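Local coordinates for putative outer membrane lipoprotein (Salmonella typhimurium LT2, PDB 2RD1) that is of unknown function but carries a lipoprotein signature and probably sits, lipid-anchored, at the outer membrane as a small all-beta domain, at residues Y5-K10 / G28-T33. Residues are numbered along the deposited sequence; the frame is centred on the assembly and turned at random.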
loop_
_atom_site.group_PDB
_atom_site.type_symbol
_atom_site.label_atom_id
_atom_site.label_comp_id
_atom_site.label_asym_id
_atom_site.label_seq_id
_atom_site.Cartn_x
_atom_site.Cartn_y
_atom_site.Cartn_z
ATOM N N TYR A 5 0.675 4.080 -5.183
ATOM C CA TYR A 5 0.758 4.405 -3.776
ATOM C C TYR A 5 1.962 3.644 -3.286
ATOM O O TYR A 5 2.309 2.597 -3.843
ATOM C CB TYR A 5 -0.471 3.922 -3.009
ATOM C CG TYR A 5 -1.610 4.917 -2.948
ATOM C CD1 TYR A 5 -2.365 5.217 -4.074
ATOM C CD2 TYR A 5 -1.934 5.551 -1.754
ATOM C CE1 TYR A 5 -3.425 6.130 -4.013
ATOM C CE2 TYR A 5 -2.986 6.460 -1.678
ATOM C CZ TYR A 5 -3.728 6.745 -2.812
ATOM O OH TYR A 5 -4.771 7.641 -2.727
ATOM N N VAL A 6 2.619 4.189 -2.269
ATOM C CA VAL A 6 3.775 3.543 -1.684
ATOM C C VAL A 6 3.408 3.195 -0.257
ATOM O O VAL A 6 3.038 4.058 0.545
ATOM C CB VAL A 6 5.007 4.453 -1.690
ATOM C CG1 VAL A 6 6.147 3.784 -0.928
ATOM C CG2 VAL A 6 5.414 4.744 -3.117
HETATM N N MSE A 7 3.509 1.907 0.033
HETATM C CA MSE A 7 3.192 1.355 1.332
HETATM C C MSE A 7 4.469 1.041 2.092
HETATM O O MSE A 7 5.383 0.424 1.551
HETATM C CB MSE A 7 2.389 0.069 1.140
HETATM C CG MSE A 7 2.056 -0.685 2.412
HETATM SE SE MSE A 7 1.193 -2.379 2.006
HETATM C CE MSE A 7 -0.607 -1.741 1.749
ATOM N N THR A 8 4.531 1.474 3.343
ATOM C CA THR A 8 5.681 1.195 4.184
ATOM C C THR A 8 5.200 0.268 5.290
ATOM O O THR A 8 4.224 0.564 5.978
ATOM C CB THR A 8 6.249 2.473 4.800
ATOM O OG1 THR A 8 6.669 3.348 3.746
ATOM C CG2 THR A 8 7.458 2.150 5.678
ATOM N N THR A 9 5.875 -0.865 5.459
ATOM C CA THR A 9 5.452 -1.810 6.481
ATOM C C THR A 9 6.172 -1.629 7.810
ATOM O O THR A 9 7.223 -0.992 7.895
ATOM C CB THR A 9 5.611 -3.284 5.993
ATOM O OG1 THR A 9 7.001 -3.614 5.873
ATOM C CG2 THR A 9 4.921 -3.469 4.621
ATOM N N LYS A 10 5.578 -2.196 8.848
ATOM C CA LYS A 10 6.114 -2.126 10.195
ATOM C C LYS A 10 7.547 -2.635 10.246
ATOM O O LYS A 10 8.393 -2.042 10.915
ATOM C CB LYS A 10 5.228 -2.943 11.139
ATOM C CG LYS A 10 5.627 -2.860 12.606
ATOM C CD LYS A 10 4.607 -3.556 13.492
ATOM C CE LYS A 10 5.013 -3.499 14.953
ATOM N NZ LYS A 10 3.954 -4.064 15.842
ATOM N N GLY A 28 -9.391 -6.801 9.539
ATOM C CA GLY A 28 -8.083 -6.314 9.934
ATOM C C GLY A 28 -7.090 -6.538 8.813
ATOM O O GLY A 28 -5.882 -6.612 9.036
HETATM N N MSE A 29 -7.612 -6.644 7.597
HETATM C CA MSE A 29 -6.787 -6.867 6.420
HETATM C C MSE A 29 -6.834 -5.687 5.466
HETATM O O MSE A 29 -7.839 -4.982 5.374
HETATM C CB MSE A 29 -7.259 -8.117 5.670
HETATM C CG MSE A 29 -7.164 -9.403 6.465
HETATM SE SE MSE A 29 -5.350 -9.809 6.975
HETATM C CE MSE A 29 -4.765 -10.706 5.364
ATOM N N THR A 30 -5.729 -5.472 4.766
ATOM C CA THR A 30 -5.645 -4.409 3.780
ATOM C C THR A 30 -5.239 -5.100 2.495
ATOM O O THR A 30 -4.154 -5.667 2.401
ATOM C CB THR A 30 -4.576 -3.351 4.142
ATOM O OG1 THR A 30 -4.906 -2.736 5.393
ATOM C CG2 THR A 30 -4.514 -2.273 3.070
ATOM N N SER A 31 -6.117 -5.073 1.506
ATOM C CA SER A 31 -5.807 -5.711 0.244
ATOM C C SER A 31 -5.237 -4.689 -0.725
ATOM O O SER A 31 -5.663 -3.531 -0.739
ATOM C CB SER A 31 -7.067 -6.328 -0.348
ATOM O OG SER A 31 -7.989 -5.311 -0.704
ATOM N N TYR A 32 -4.261 -5.120 -1.520
ATOM C CA TYR A 32 -3.638 -4.257 -2.517
ATOM C C TYR A 32 -3.245 -5.080 -3.734
ATOM O O TYR A 32 -3.302 -6.307 -3.701
ATOM C CB TYR A 32 -2.383 -3.580 -1.958
ATOM C CG TYR A 32 -1.258 -4.534 -1.622
ATOM C CD1 TYR A 32 -1.267 -5.270 -0.439
ATOM C CD2 TYR A 32 -0.186 -4.701 -2.487
ATOM C CE1 TYR A 32 -0.223 -6.152 -0.126
ATOM C CE2 TYR A 32 0.856 -5.577 -2.189
ATOM C CZ TYR A 32 0.834 -6.296 -1.007
ATOM O OH TYR A 32 1.878 -7.137 -0.698
ATOM N N THR A 33 -2.834 -4.392 -4.795
ATOM C CA THR A 33 -2.406 -5.029 -6.036
ATOM C C THR A 33 -0.958 -4.637 -6.290
ATOM O O THR A 33 -0.669 -3.455 -6.482
ATOM C CB THR A 33 -3.234 -4.539 -7.238
ATOM O OG1 THR A 33 -4.629 -4.668 -6.952
ATOM C CG2 THR A 33 -2.900 -5.354 -8.472
#
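Over one face of the Tyr32 ring lies the selenium of Met7, a selenomethionine: SE stands 4.7 Å from the ring centroid and only 19° off the ring normal, which identifies a Met-aromatic contact. The terminal methyl meets the ring obliquely, Met7 CE lying 4.2 Å from Tyr32 CD1. From outside the two strands, Pro21 touches Met7, Thr30 and Tyr32 alike, and Tyr32 also meets Thr17 and Arg40.

The same methyl has a second neighbour. Met7 and Thr30 reach toward each other tip to tip, with Met7 CE 4.2 Å from Thr30 CG2, so one methyl touches both Thr30 and Tyr32. Torsions account for this placement. Met7 runs extended through chi1 and chi2, carrying selenium straight out from strand 4-9, and then bends at chi3 (-82°), which turns CE toward Thr30. In Thr30, CG2 is the branch set opposite the backbone N.

The backbones stay well apart: the nearest CA atoms, those of Met7 and Tyr32, are separated by 9.6 Å. Such spacing marks packing between two sheets, one containing strand 4-9 and the other strand 29-33, and is consistent with a small SH3-like barrel, the fold probable for the DUF903 family. Val47 and Leu50 also touch Met7, and the centre of the contact lies about 3 Å from the centre of the chain.

Between these strands the side chains therefore meet through dispersion and a selenium-aromatic interaction, and Thr30, a buried residue, hydrogen-bonds Ser44 OG through OG1 while CG2 faces the Met7 methyl.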